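Local coordinates for protein terminase, large subunit (PDB 2WBN) that drives viral DNA into empty capsids as the ATP-powered packaging motor of phage SPP1 and cuts the genome with its C-terminal, metal-dependent nuclease domain, at residues A[83-88]-A[160-165]; A[49-54]-A[66-71]; A[37-42]-A[152-157]; A[28-33]-A[168-173]. One frame throughout, in Å; residues are numbered along the deposited sequence.

Contact 1. Residues A[83-88]-A[160-165]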
loop_
_atom_site.group_PDB
_atom_site.type_symbol
_atom_site.label_atom_id
_atom_site.label_comp_id
_atom_site.label_asym_id
_atom_site.label_seq_id
_atom_site.Cartn_x
_atom_site.Cartn_y
_atom_site.Cartn_z
ATOM N N GLU A 83 0.229 -8.829 0.609
ATOM C CA GLU A 83 1.185 -8.030 -0.135
ATOM C C GLU A 83 1.956 -8.923 -1.115
ATOM O O GLU A 83 2.016 -10.149 -0.951
ATOM C CB GLU A 83 2.177 -7.360 0.826
ATOM C CG GLU A 83 3.160 -8.353 1.443
ATOM C CD GLU A 83 4.081 -7.788 2.503
ATOM O OE1 GLU A 83 3.845 -6.667 2.994
ATOM O OE2 GLU A 83 5.064 -8.487 2.856
ATOM N N LEU A 84 2.554 -8.291 -2.120
ATOM C CA LEU A 84 3.574 -8.908 -2.946
ATOM C C LEU A 84 4.614 -7.838 -3.221
ATOM O O LEU A 84 4.300 -6.791 -3.793
ATOM C CB LEU A 84 3.001 -9.444 -4.269
ATOM C CG LEU A 84 3.970 -10.152 -5.221
ATOM C CD1 LEU A 84 4.480 -11.503 -4.666
ATOM C CD2 LEU A 84 3.312 -10.351 -6.585
ATOM N N VAL A 85 5.848 -8.106 -2.816
ATOM C CA VAL A 85 6.985 -7.229 -3.075
ATOM C C VAL A 85 8.007 -8.003 -3.903
ATOM O O VAL A 85 8.503 -9.057 -3.480
ATOM C CB VAL A 85 7.595 -6.701 -1.766
ATOM C CG1 VAL A 85 8.790 -5.760 -2.056
ATOM C CG2 VAL A 85 6.511 -5.972 -0.923
ATOM N N ASP A 86 8.340 -7.472 -5.073
ATOM C CA ASP A 86 9.211 -8.150 -6.022
ATOM C C ASP A 86 10.165 -7.161 -6.671
ATOM O O ASP A 86 9.731 -6.263 -7.412
ATOM C CB ASP A 86 8.300 -8.781 -7.073
ATOM C CG ASP A 86 8.986 -9.775 -7.935
ATOM O OD1 ASP A 86 10.221 -9.952 -7.807
ATOM O OD2 ASP A 86 8.254 -10.394 -8.772
ATOM N N HIS A 87 11.460 -7.341 -6.399
ATOM C CA HIS A 87 12.504 -6.545 -7.017
ATOM C C HIS A 87 12.747 -6.914 -8.473
ATOM O O HIS A 87 13.272 -6.118 -9.215
ATOM C CB HIS A 87 13.812 -6.642 -6.225
ATOM C CG HIS A 87 13.766 -5.898 -4.929
ATOM N ND1 HIS A 87 13.273 -6.460 -3.771
ATOM C CD2 HIS A 87 14.093 -4.619 -4.620
ATOM C CE1 HIS A 87 13.296 -5.561 -2.805
ATOM N NE2 HIS A 87 13.794 -4.437 -3.288
ATOM N N LYS A 88 12.369 -8.126 -8.851
ATOM C CA LYS A 88 12.521 -8.636 -10.224
ATOM C C LYS A 88 11.132 -8.574 -10.828
ATOM O O LYS A 88 10.348 -9.542 -10.785
ATOM C CB LYS A 88 13.091 -10.050 -10.177
ATOM C CG LYS A 88 14.503 -10.009 -9.581
ATOM C CD LYS A 88 15.202 -11.298 -9.602
ATOM C CE LYS A 88 16.348 -11.274 -8.624
ATOM N NZ LYS A 88 17.566 -10.587 -9.156
ATOM N N THR A 160 2.073 -9.922 6.340
ATOM C CA THR A 160 2.625 -8.855 5.480
ATOM C C THR A 160 3.934 -8.328 6.040
ATOM O O THR A 160 3.966 -7.231 6.613
ATOM C CB THR A 160 1.632 -7.693 5.267
ATOM O OG1 THR A 160 1.264 -7.098 6.521
ATOM C CG2 THR A 160 0.356 -8.182 4.535
ATOM N N PRO A 161 5.012 -9.119 5.914
ATOM C CA PRO A 161 6.291 -8.745 6.573
ATOM C C PRO A 161 6.936 -7.485 6.015
ATOM O O PRO A 161 7.594 -6.757 6.763
ATOM C CB PRO A 161 7.191 -9.955 6.340
ATOM C CG PRO A 161 6.585 -10.692 5.202
ATOM C CD PRO A 161 5.102 -10.445 5.287
ATOM N N ASN A 162 6.748 -7.233 4.717
ATOM C CA ASN A 162 7.311 -6.040 4.106
ATOM C C ASN A 162 6.614 -4.758 4.565
ATOM O O ASN A 162 7.279 -3.785 4.946
ATOM C CB ASN A 162 7.267 -6.137 2.561
ATOM C CG ASN A 162 8.229 -7.168 2.016
ATOM O OD1 ASN A 162 9.438 -6.966 2.070
ATOM N ND2 ASN A 162 7.706 -8.282 1.491
ATOM N N ILE A 163 5.294 -4.755 4.532
ATOM C CA ILE A 163 4.498 -3.656 5.095
ATOM C C ILE A 163 4.901 -3.389 6.558
ATOM O O ILE A 163 5.171 -2.246 6.939
ATOM C CB ILE A 163 2.970 -3.944 5.019
ATOM C CG1 ILE A 163 2.471 -3.917 3.577
ATOM C CG2 ILE A 163 2.162 -2.896 5.824
ATOM C CD1 ILE A 163 1.054 -4.460 3.391
ATOM N N ALA A 164 4.980 -4.451 7.357
ATOM C CA ALA A 164 5.408 -4.334 8.757
ATOM C C ALA A 164 6.777 -3.650 8.899
ATOM O O ALA A 164 6.909 -2.705 9.651
ATOM C CB ALA A 164 5.420 -5.722 9.464
ATOM N N ARG A 165 7.775 -4.104 8.140
ATOM C CA ARG A 165 9.114 -3.560 8.207
ATOM C C ARG A 165 9.152 -2.097 7.756
ATOM O O ARG A 165 9.718 -1.248 8.433
ATOM C CB ARG A 165 10.084 -4.382 7.353
ATOM C CG ARG A 165 11.547 -3.908 7.487
ATOM C CD ARG A 165 12.527 -4.690 6.614
ATOM N NE ARG A 165 11.976 -4.931 5.289
ATOM C CZ ARG A 165 11.948 -4.053 4.303
ATOM N NH1 ARG A 165 11.381 -4.407 3.158
ATOM N NH2 ARG A 165 12.465 -2.822 4.446
#
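Glu83 turns its CG in between its own backbone N and carbonyl carbon (chi1 72°) and then runs out extended, which carries its carboxylate to the first turn of helix 161-169. There both oxygens take backbone N-H groups through their syn lone pairs. OE1 of Glu83 accepts from Ile163 N at 2.8 Å, nearly straight at 166°. OE2 of Glu83 accepts from Asn162 N, also at 2.8 Å. The Asn162 side chain folds back over the same oxygen, and its ND2 gives OE2 a second bond of 3.0 Å from above the carboxylate plane. Three bonds therefore fix the carboxylate at the helix N-terminus, where the helix dipole would probably favour its negative charge. Thr160 sits at the N-cap but makes no capping bond with its side chain. CG2 of Val85 packs against ND2 of Asn162 at 3.5 Å. Val85 is about 6 Å, side chain to side chain, from the manganese ligand His190. Ile163 slides past Glu83 in the opposite direction, its CD1 4.0 Å from CB of Glu83. Helix segment 161-165 crosses strand segment 83-86 at 81°. Ile163 also reaches Val67 and Trp69 of strand 64-72 and Ile155 of strand 152-155, so the helix lies over this part of the sheet.

Contact 2. Residues A[49-54]-A[66-71]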
loop_
_atom_site.group_PDB
_atom_site.type_symbol
_atom_site.label_atom_id
_atom_site.label_comp_id
_atom_site.label_asym_id
_atom_site.label_seq_id
_atom_site.Cartn_x
_atom_site.Cartn_y
_atom_site.Cartn_z
ATOM N N ASP A 49 -14.579 -6.912 4.436
ATOM C CA ASP A 49 -15.309 -6.706 3.186
ATOM C C ASP A 49 -15.342 -5.240 2.731
ATOM O O ASP A 49 -16.260 -4.818 2.039
ATOM C CB ASP A 49 -16.727 -7.285 3.319
ATOM C CG ASP A 49 -17.131 -8.128 2.110
ATOM O OD1 ASP A 49 -16.382 -8.146 1.095
ATOM O OD2 ASP A 49 -18.191 -8.779 2.181
ATOM N N ASN A 50 -14.327 -4.476 3.117
ATOM C CA ASN A 50 -14.153 -3.119 2.633
ATOM C C ASN A 50 -12.699 -3.024 2.172
ATOM O O ASN A 50 -11.863 -2.342 2.770
ATOM C CB ASN A 50 -14.494 -2.103 3.722
ATOM C CG ASN A 50 -14.677 -0.700 3.181
ATOM O OD1 ASN A 50 -14.943 -0.510 1.998
ATOM N ND2 ASN A 50 -14.546 0.292 4.049
ATOM N N ILE A 51 -12.422 -3.754 1.098
ATOM C CA ILE A 51 -11.068 -3.952 0.605
ATOM C C ILE A 51 -10.569 -2.760 -0.178
ATOM O O ILE A 51 -11.305 -2.143 -0.952
ATOM C CB ILE A 51 -10.980 -5.221 -0.272
ATOM C CG1 ILE A 51 -11.196 -6.472 0.591
ATOM C CG2 ILE A 51 -9.637 -5.296 -1.004
ATOM C CD1 ILE A 51 -12.589 -6.988 0.562
ATOM N N ARG A 52 -9.296 -2.456 0.019
ATOM C CA ARG A 52 -8.578 -1.477 -0.784
ATOM C C ARG A 52 -7.272 -2.077 -1.231
ATOM O O ARG A 52 -6.537 -2.654 -0.421
ATOM C CB ARG A 52 -8.297 -0.226 0.032
ATOM C CG ARG A 52 -9.533 0.480 0.506
ATOM C CD ARG A 52 -10.300 1.120 -0.618
ATOM N NE ARG A 52 -11.346 1.980 -0.077
ATOM C CZ ARG A 52 -12.541 1.567 0.346
ATOM N NH1 ARG A 52 -13.394 2.460 0.830
ATOM N NH2 ARG A 52 -12.900 0.281 0.299
ATOM N N GLN A 53 -6.965 -1.933 -2.521
ATOM C CA GLN A 53 -5.725 -2.472 -3.073
ATOM C C GLN A 53 -4.955 -1.408 -3.838
ATOM O O GLN A 53 -5.548 -0.575 -4.552
ATOM C CB GLN A 53 -5.994 -3.687 -3.962
ATOM C CG GLN A 53 -6.750 -4.807 -3.255
ATOM C CD GLN A 53 -6.978 -6.018 -4.133
ATOM O OE1 GLN A 53 -7.588 -5.939 -5.212
ATOM N NE2 GLN A 53 -6.515 -7.146 -3.672
ATOM N N GLY A 54 -3.638 -1.428 -3.662
ATOM C CA GLY A 54 -2.735 -0.505 -4.343
ATOM C C GLY A 54 -1.555 -1.215 -4.978
ATOM O O GLY A 54 -1.199 -2.328 -4.592
ATOM N N PHE A 66 2.600 -4.683 -4.364
ATOM C CA PHE A 66 1.148 -4.829 -4.317
ATOM C C PHE A 66 0.701 -4.932 -2.856
ATOM O O PHE A 66 1.272 -5.715 -2.090
ATOM C CB PHE A 66 0.716 -6.098 -5.056
ATOM C CG PHE A 66 -0.731 -6.450 -4.866
ATOM C CD1 PHE A 66 -1.718 -5.809 -5.608
ATOM C CD2 PHE A 66 -1.109 -7.406 -3.941
ATOM C CE1 PHE A 66 -3.052 -6.124 -5.434
ATOM C CE2 PHE A 66 -2.449 -7.724 -3.753
ATOM C CZ PHE A 66 -3.420 -7.080 -4.494
ATOM N N VAL A 67 -0.309 -4.154 -2.473
ATOM C CA VAL A 67 -0.868 -4.242 -1.108
ATOM C C VAL A 67 -2.387 -4.420 -1.169
ATOM O O VAL A 67 -3.046 -3.881 -2.065
ATOM C CB VAL A 67 -0.480 -3.013 -0.239
ATOM C CG1 VAL A 67 1.050 -2.860 -0.179
ATOM C CG2 VAL A 67 -1.172 -1.690 -0.743
ATOM N N ARG A 68 -2.919 -5.192 -0.213
ATOM C CA ARG A 68 -4.346 -5.357 0.002
ATOM C C ARG A 68 -4.652 -5.110 1.485
ATOM O O ARG A 68 -4.039 -5.734 2.351
ATOM C CB ARG A 68 -4.776 -6.759 -0.400
ATOM C CG ARG A 68 -6.247 -7.121 -0.139
ATOM C CD ARG A 68 -6.456 -8.624 -0.399
ATOM N NE ARG A 68 -7.840 -9.091 -0.198
ATOM C CZ ARG A 68 -8.812 -9.084 -1.115
ATOM N NH1 ARG A 68 -8.605 -8.608 -2.332
ATOM N NH2 ARG A 68 -10.028 -9.546 -0.803
ATOM N N TRP A 69 -5.583 -4.192 1.736
ATOM C CA TRP A 69 -5.994 -3.773 3.081
ATOM C C TRP A 69 -7.509 -3.848 3.238
ATOM O O TRP A 69 -8.247 -3.802 2.252
ATOM C CB TRP A 69 -5.638 -2.312 3.277
ATOM C CG TRP A 69 -4.221 -1.969 3.253
ATOM C CD1 TRP A 69 -3.444 -1.718 2.147
ATOM C CD2 TRP A 69 -3.392 -1.740 4.387
ATOM N NE1 TRP A 69 -2.166 -1.396 2.538
ATOM C CE2 TRP A 69 -2.112 -1.390 3.909
ATOM C CE3 TRP A 69 -3.591 -1.837 5.764
ATOM C CZ2 TRP A 69 -1.047 -1.130 4.767
ATOM C CZ3 TRP A 69 -2.537 -1.578 6.610
ATOM C CH2 TRP A 69 -1.288 -1.230 6.124
ATOM N N HIS A 70 -7.961 -3.901 4.487
ATOM C CA HIS A 70 -9.356 -3.685 4.840
ATOM C C HIS A 70 -9.481 -2.370 5.596
ATOM O O HIS A 70 -8.640 -2.039 6.444
ATOM C CB HIS A 70 -9.889 -4.806 5.725
ATOM C CG HIS A 70 -11.233 -4.501 6.324
ATOM N ND1 HIS A 70 -12.380 -4.404 5.568
ATOM C CD2 HIS A 70 -11.606 -4.251 7.602
ATOM C CE1 HIS A 70 -13.402 -4.111 6.353
ATOM N NE2 HIS A 70 -12.961 -4.019 7.595
ATOM N N TYR A 71 -10.575 -1.666 5.326
ATOM C CA TYR A 71 -10.821 -0.340 5.866
ATOM C C TYR A 71 -12.058 -0.328 6.750
ATOM O O TYR A 71 -13.172 -0.503 6.262
ATOM C CB TYR A 71 -11.025 0.629 4.703
ATOM C CG TYR A 71 -11.198 2.076 5.099
ATOM C CD1 TYR A 71 -10.597 2.597 6.245
ATOM C CD2 TYR A 71 -11.950 2.935 4.310
ATOM C CE1 TYR A 71 -10.742 3.922 6.583
ATOM C CE2 TYR A 71 -12.092 4.253 4.639
ATOM C CZ TYR A 71 -11.487 4.749 5.772
ATOM O OH TYR A 71 -11.647 6.075 6.106
#
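Strands 51-54 and 66-71 run antiparallel at 155°, with Arg52-Trp69 and Gly54-Val67 as hydrogen-bonded pairs and Ile51-His70 and Gln53-Arg68 as non-hydrogen-bonded pairs. Arg52 N meets Trp69 O at 2.8 Å, and Gly54 and Val67 bond each other in both directions. Asn50 extends the ladder past the strand, its O accepting from Tyr71 N at 2.9 Å. The backbone N of Asn50 donates to ND1 of His70 at 3.1 Å, in the plane of the imidazole. Its CG stands opposite the backbone N (chi1 -165°), which lets ND2 of Asn50 reach Tyr71 O at 2.7 Å. The Asn50 amide thus lies beside the Tyr71 side chain, pointing the same way. On the face that carries Ile51 and Arg68, CG2 of Ile51 sits 3.7 Å above the guanidinium plane of Arg68, toward its rim. Gln53 and Arg68 run side by side there. On the other face, the Arg52 guanidinium stands steeply against the Tyr71 ring, with NH1 at the ring edge, 3.8 Å from CD2 of Tyr71. NH2 of Arg52 bonds OD1 of Asn50 at 2.8 Å, while NE of Arg52 makes a salt bridge with Asp202. Trp69 and Tyr71 each meet Phe199 edge to face. This is the first beta hairpin of an RNase H-like nuclease sheet. Its strand 51-56 leads to Asp56, a ligand of both catalytic manganese ions.

Contact 3. Residues A[37-42]-A[152-157]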
loop_
_atom_site.group_PDB
_atom_site.type_symbol
_atom_site.label_atom_id
_atom_site.label_comp_id
_atom_site.label_asym_id
_atom_site.label_seq_id
_atom_site.Cartn_x
_atom_site.Cartn_y
_atom_site.Cartn_z
ATOM N N GLU A 37 2.746 -10.298 15.640
ATOM C CA GLU A 37 2.536 -11.573 14.958
ATOM C C GLU A 37 1.244 -12.201 15.463
ATOM O O GLU A 37 1.015 -12.271 16.670
ATOM C CB GLU A 37 3.714 -12.539 15.180
ATOM C CG GLU A 37 5.033 -12.090 14.541
ATOM C CD GLU A 37 6.121 -13.162 14.565
ATOM O OE1 GLU A 37 6.046 -14.068 15.408
ATOM O OE2 GLU A 37 7.041 -13.104 13.725
ATOM N N GLY A 38 0.407 -12.637 14.521
ATOM C CA GLY A 38 -0.901 -13.182 14.828
ATOM C C GLY A 38 -2.018 -12.205 15.137
ATOM O O GLY A 38 -3.113 -12.635 15.423
ATOM N N ILE A 39 -1.768 -10.898 15.072
ATOM C CA ILE A 39 -2.769 -9.904 15.467
ATOM C C ILE A 39 -4.007 -9.900 14.547
ATOM O O ILE A 39 -5.070 -9.431 14.948
ATOM C CB ILE A 39 -2.130 -8.480 15.534
ATOM C CG1 ILE A 39 -2.939 -7.538 16.424
ATOM C CG2 ILE A 39 -1.916 -7.903 14.110
ATOM C CD1 ILE A 39 -2.206 -6.210 16.681
ATOM N N ILE A 40 -3.875 -10.414 13.322
ATOM C CA ILE A 40 -5.033 -10.590 12.432
ATOM C C ILE A 40 -5.278 -12.089 12.239
ATOM O O ILE A 40 -4.397 -12.793 11.753
ATOM C CB ILE A 40 -4.823 -9.906 11.060
ATOM C CG1 ILE A 40 -4.698 -8.384 11.240
ATOM C CG2 ILE A 40 -5.981 -10.231 10.120
ATOM C CD1 ILE A 40 -4.059 -7.649 10.079
ATOM N N THR A 41 -6.458 -12.575 12.640
ATOM C CA THR A 41 -6.789 -14.008 12.529
ATOM C C THR A 41 -7.351 -14.364 11.150
ATOM O O THR A 41 -7.826 -13.509 10.385
ATOM C CB THR A 41 -7.822 -14.477 13.595
ATOM O OG1 THR A 41 -9.047 -13.764 13.414
ATOM C CG2 THR A 41 -7.304 -14.273 15.034
ATOM N N ASP A 42 -7.288 -15.648 10.836
ATOM C CA ASP A 42 -7.894 -16.173 9.615
ATOM C C ASP A 42 -9.392 -15.835 9.539
ATOM O O ASP A 42 -9.905 -15.474 8.476
ATOM C CB ASP A 42 -7.699 -17.688 9.569
ATOM C CG ASP A 42 -6.346 -18.097 9.004
ATOM O OD1 ASP A 42 -5.481 -17.227 8.722
ATOM O OD2 ASP A 42 -6.150 -19.323 8.850
ATOM N N ALA A 152 -5.739 3.571 14.052
ATOM C CA ALA A 152 -4.811 2.452 14.091
ATOM C C ALA A 152 -4.494 1.929 12.693
ATOM O O ALA A 152 -5.395 1.813 11.852
ATOM C CB ALA A 152 -5.396 1.329 14.962
ATOM N N ILE A 153 -3.218 1.621 12.463
ATOM C CA ILE A 153 -2.787 0.847 11.292
ATOM C C ILE A 153 -2.320 -0.501 11.807
ATOM O O ILE A 153 -1.306 -0.575 12.504
ATOM C CB ILE A 153 -1.638 1.530 10.557
ATOM C CG1 ILE A 153 -2.083 2.897 10.038
ATOM C CG2 ILE A 153 -1.104 0.639 9.390
ATOM C CD1 ILE A 153 -0.938 3.741 9.482
ATOM N N VAL A 154 -3.060 -1.552 11.451
ATOM C CA VAL A 154 -2.941 -2.866 12.078
ATOM C C VAL A 154 -2.277 -3.801 11.100
ATOM O O VAL A 154 -2.795 -4.041 9.997
ATOM C CB VAL A 154 -4.310 -3.452 12.507
ATOM C CG1 VAL A 154 -4.123 -4.761 13.258
ATOM C CG2 VAL A 154 -5.081 -2.457 13.367
ATOM N N ILE A 155 -1.129 -4.324 11.506
ATOM C CA ILE A 155 -0.276 -5.112 10.638
ATOM C C ILE A 155 0.208 -6.351 11.368
ATOM O O ILE A 155 0.774 -6.274 12.468
ATOM C CB ILE A 155 0.971 -4.316 10.154
ATOM C CG1 ILE A 155 0.596 -2.936 9.595
ATOM C CG2 ILE A 155 1.762 -5.136 9.065
ATOM C CD1 ILE A 155 1.800 -1.989 9.497
ATOM N N ASP A 156 0.021 -7.489 10.720
ATOM C CA ASP A 156 0.490 -8.766 11.214
ATOM C C ASP A 156 1.714 -9.167 10.382
ATOM O O ASP A 156 1.575 -9.491 9.180
ATOM C CB ASP A 156 -0.631 -9.769 11.022
ATOM C CG ASP A 156 -0.378 -11.107 11.689
ATOM O OD1 ASP A 156 0.798 -11.488 11.926
ATOM O OD2 ASP A 156 -1.398 -11.798 11.945
ATOM N N PRO A 157 2.911 -9.146 10.993
ATOM C CA PRO A 157 4.099 -9.503 10.238
ATOM C C PRO A 157 4.090 -10.925 9.684
ATOM O O PRO A 157 4.861 -11.237 8.807
ATOM C CB PRO A 157 5.234 -9.324 11.244
ATOM C CG PRO A 157 4.709 -8.478 12.274
ATOM C CD PRO A 157 3.255 -8.825 12.390
#
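OD1 of Asp156 is gripped by two backbone N-H groups, that of Gly38 across the contact at 2.9 Å and that of Leu158 in the turn after its own strand. OD2 of Asp156 accepts from Ile40 N at 3.2 Å. The loop 37-42 follows edge strand 33-35 of the RNase H-like sheet, and Asp156 follows the neighbouring strand 152-155. The contact therefore ties the chain leaving one strand to the end of its neighbour in the sheet. Asp156 holds CG opposite its backbone N (chi1 -171°), and this sends the carboxylate into the bend of the loop. Both donors from the loop come from above the carboxylate plane, 42° out of it for Gly38 N and 38° for Ile40 N. Arg159 makes a long, weak ion pair with OD2. It also bonds the carbonyl oxygen of Ile40 and the carboxylate of Asp42, which would probably offset part of the negative charge here. Gly38 has a positive phi, which suits glycine and lets the loop turn at the carboxylate. Beside the polar grip lies an apolar patch. Ile39 crosses Val154 at a slant, with CG2 of Ile39 3.9 Å from CG1 of Val154. CG1 of Ile40 approaches the same methyl at 4.2 Å. The Pro157 ring lies against the start of the loop, its CD 3.6 Å from Glu37 N. Close by, CG2 of Ile39 rests on the backbone, 3.5 Å from the carbonyl oxygen of Ile155.

Contact 4. Residues A[28-33]-A[168-173]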
loop_
_atom_site.group_PDB
_atom_site.type_symbol
_atom_site.label_atom_id
_atom_site.label_comp_id
_atom_site.label_asym_id
_atom_site.label_seq_id
_atom_site.Cartn_x
_atom_site.Cartn_y
_atom_site.Cartn_z
ATOM N N VAL A 28 8.231 11.393 15.472
ATOM C CA VAL A 28 8.066 9.998 15.100
ATOM C C VAL A 28 6.750 9.845 14.347
ATOM O O VAL A 28 5.693 10.189 14.875
ATOM C CB VAL A 28 8.001 9.096 16.342
ATOM C CG1 VAL A 28 7.772 7.661 15.929
ATOM C CG2 VAL A 28 9.273 9.240 17.175
ATOM N N PRO A 29 6.800 9.320 13.115
ATOM C CA PRO A 29 5.566 9.085 12.389
ATOM C C PRO A 29 4.887 7.771 12.778
ATOM O O PRO A 29 5.526 6.870 13.327
ATOM C CB PRO A 29 6.039 8.997 10.941
ATOM C CG PRO A 29 7.405 8.415 11.050
ATOM C CD PRO A 29 7.982 8.989 12.303
ATOM N N PHE A 30 3.604 7.664 12.451
ATOM C CA PHE A 30 2.845 6.422 12.593
ATOM C C PHE A 30 2.887 5.851 14.012
ATOM O O PHE A 30 2.991 4.631 14.219
ATOM C CB PHE A 30 3.315 5.368 11.579
ATOM C CG PHE A 30 3.106 5.759 10.133
ATOM C CD1 PHE A 30 4.167 5.750 9.230
ATOM C CD2 PHE A 30 1.840 6.096 9.673
ATOM C CE1 PHE A 30 3.969 6.090 7.884
ATOM C CE2 PHE A 30 1.628 6.441 8.353
ATOM C CZ PHE A 30 2.703 6.439 7.442
ATOM N N GLU A 31 2.777 6.739 15.001
ATOM C CA GLU A 31 2.580 6.304 16.380
ATOM C C GLU A 31 1.367 5.388 16.456
ATOM O O GLU A 31 1.296 4.535 17.336
ATOM C CB GLU A 31 2.405 7.503 17.309
ATOM C CG GLU A 31 3.668 8.345 17.470
ATOM C CD GLU A 31 3.442 9.556 18.356
ATOM O OE1 GLU A 31 2.745 9.407 19.371
ATOM O OE2 GLU A 31 3.957 10.642 18.028
ATOM N N ASN A 32 0.445 5.543 15.507
ATOM C CA ASN A 32 -0.747 4.689 15.385
ATOM C C ASN A 32 -0.550 3.214 14.975
ATOM O O ASN A 32 -1.537 2.490 14.807
ATOM C CB ASN A 32 -1.752 5.338 14.431
ATOM C CG ASN A 32 -1.254 5.416 13.011
ATOM O OD1 ASN A 32 -0.151 4.965 12.723
ATOM N ND2 ASN A 32 -2.066 5.984 12.114
ATOM N N LEU A 33 0.684 2.752 14.841
ATOM C CA LEU A 33 0.928 1.381 14.362
ATOM C C LEU A 33 0.638 0.338 15.420
ATOM O O LEU A 33 1.043 0.508 16.567
ATOM C CB LEU A 33 2.372 1.201 13.876
ATOM C CG LEU A 33 2.763 1.811 12.532
ATOM C CD1 LEU A 33 4.200 1.384 12.191
ATOM C CD2 LEU A 33 1.808 1.363 11.446
ATOM N N GLU A 168 7.154 0.265 10.261
ATOM C CA GLU A 168 7.888 0.393 11.512
ATOM C C GLU A 168 9.151 1.267 11.411
ATOM O O GLU A 168 9.454 2.039 12.327
ATOM C CB GLU A 168 8.259 -0.966 12.108
ATOM C CG GLU A 168 8.951 -0.784 13.458
ATOM C CD GLU A 168 9.066 -2.026 14.315
ATOM O OE1 GLU A 168 8.298 -2.996 14.135
ATOM O OE2 GLU A 168 9.963 -2.002 15.183
ATOM N N ASN A 169 9.868 1.166 10.294
ATOM C CA ASN A 169 11.170 1.802 10.207
ATOM C C ASN A 169 11.197 3.170 9.507
ATOM O O ASN A 169 12.192 3.884 9.627
ATOM C CB ASN A 169 12.171 0.804 9.600
ATOM C CG ASN A 169 12.375 -0.419 10.518
ATOM O OD1 ASN A 169 13.019 -0.320 11.543
ATOM N ND2 ASN A 169 11.760 -1.529 10.183
ATOM N N ILE A 170 10.127 3.547 8.792
ATOM C CA ILE A 170 10.105 4.861 8.082
ATOM C C ILE A 170 10.193 6.057 9.051
ATOM O O ILE A 170 9.620 6.045 10.140
ATOM C CB ILE A 170 8.877 4.995 7.133
ATOM C CG1 ILE A 170 9.105 6.086 6.074
ATOM C CG2 ILE A 170 7.598 5.239 7.918
ATOM C CD1 ILE A 170 9.993 5.671 4.873
ATOM N N ASP A 171 10.963 7.065 8.658
ATOM C CA ASP A 171 11.189 8.257 9.453
ATOM C C ASP A 171 10.821 9.486 8.603
ATOM O O ASP A 171 10.649 9.390 7.377
ATOM C CB ASP A 171 12.672 8.342 9.884
ATOM C CG ASP A 171 12.998 7.513 11.140
ATOM O OD1 ASP A 171 12.228 7.554 12.116
ATOM O OD2 ASP A 171 14.057 6.838 11.167
ATOM N N TYR A 172 10.693 10.630 9.264
ATOM C CA TYR A 172 10.523 11.904 8.575
ATOM C C TYR A 172 11.843 12.319 7.946
ATOM O O TYR A 172 12.911 12.034 8.488
ATOM C CB TYR A 172 10.066 12.997 9.558
ATOM C CG TYR A 172 8.620 12.869 9.965
ATOM C CD1 TYR A 172 7.610 12.849 9.008
ATOM C CD2 TYR A 172 8.258 12.740 11.307
ATOM C CE1 TYR A 172 6.275 12.709 9.379
ATOM C CE2 TYR A 172 6.935 12.611 11.681
ATOM C CZ TYR A 172 5.949 12.603 10.715
ATOM O OH TYR A 172 4.637 12.465 11.083
ATOM N N GLN A 173 11.765 13.012 6.815
ATOM C CA GLN A 173 12.935 13.678 6.269
ATOM C C GLN A 173 13.325 14.788 7.228
ATOM O O GLN A 173 12.601 15.079 8.185
ATOM C CB GLN A 173 12.646 14.269 4.896
ATOM C CG GLN A 173 12.432 13.248 3.813
ATOM C CD GLN A 173 12.101 13.896 2.490
ATOM O OE1 GLN A 173 12.547 15.014 2.212
ATOM N NE2 GLN A 173 11.315 13.207 1.660
#
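Pro29 lies over one face of the Tyr172 ring, and the two side chains slide past each other in opposite directions. CB of Pro29 makes a CH-pi contact, 4.0 Å from the ring centroid and 26° off its normal. It sits toward the rim of the ring, with CZ of Tyr172 nearest at 3.6 Å. Tyr172 holds CG opposite its carbonyl carbon (chi1 -74°), which swings the ring back across the proline. The CG corner of Pro29 meets the backbone, 3.4 Å from Ile170 O. Phe30 presents its edge instead. CG2 of Ile170 lies near the plane of the Phe30 ring, 3.7 Å from CD1 of Phe30. The phenyl ring also meets the Phe167 ring with the planes about 55° apart and touches Ile153 of strand 152-155. These groups close the end of helix 161-169, where Ile170 is the first residue to leave helical geometry, against the chain leading into edge strand 33-35 of the RNase H-like sheet. That chain makes a type I beta turn from Phe30 to Leu33, closed by a 3.0 Å bond from Leu33 N to Phe30 O. Leu33 then reaches the last helical turn, with its CD1 3.7 Å from Glu168 N. The side chain of Ile170 is about 8 Å from that of the manganese ligand Asp193.

All four contacts belong to the nuclease domain, and its mixed sheet connects them. Contact 2 joins strands 51-56 and 64-72, and contact 1 sets helix 161-169 on the next strand, 77-86. Contact 3 lies at strand 152-155, and contact 4 beside edge strand 33-35. Contacts 1 and 4 use opposite ends of helix 161-169, their centres about 17 Å apart. Contacts 2 and 4 are farthest apart, about 21 Å between centres. Along the chain, contact 4 encloses the others. Contact 2 is nested inside contact 3 and precedes contact 1, while contacts 1 and 3 cross. Early and late segments are thus woven into one domain; contacts 1, 2 and 4 come near the manganese ligands, and contact 3 lies away from them.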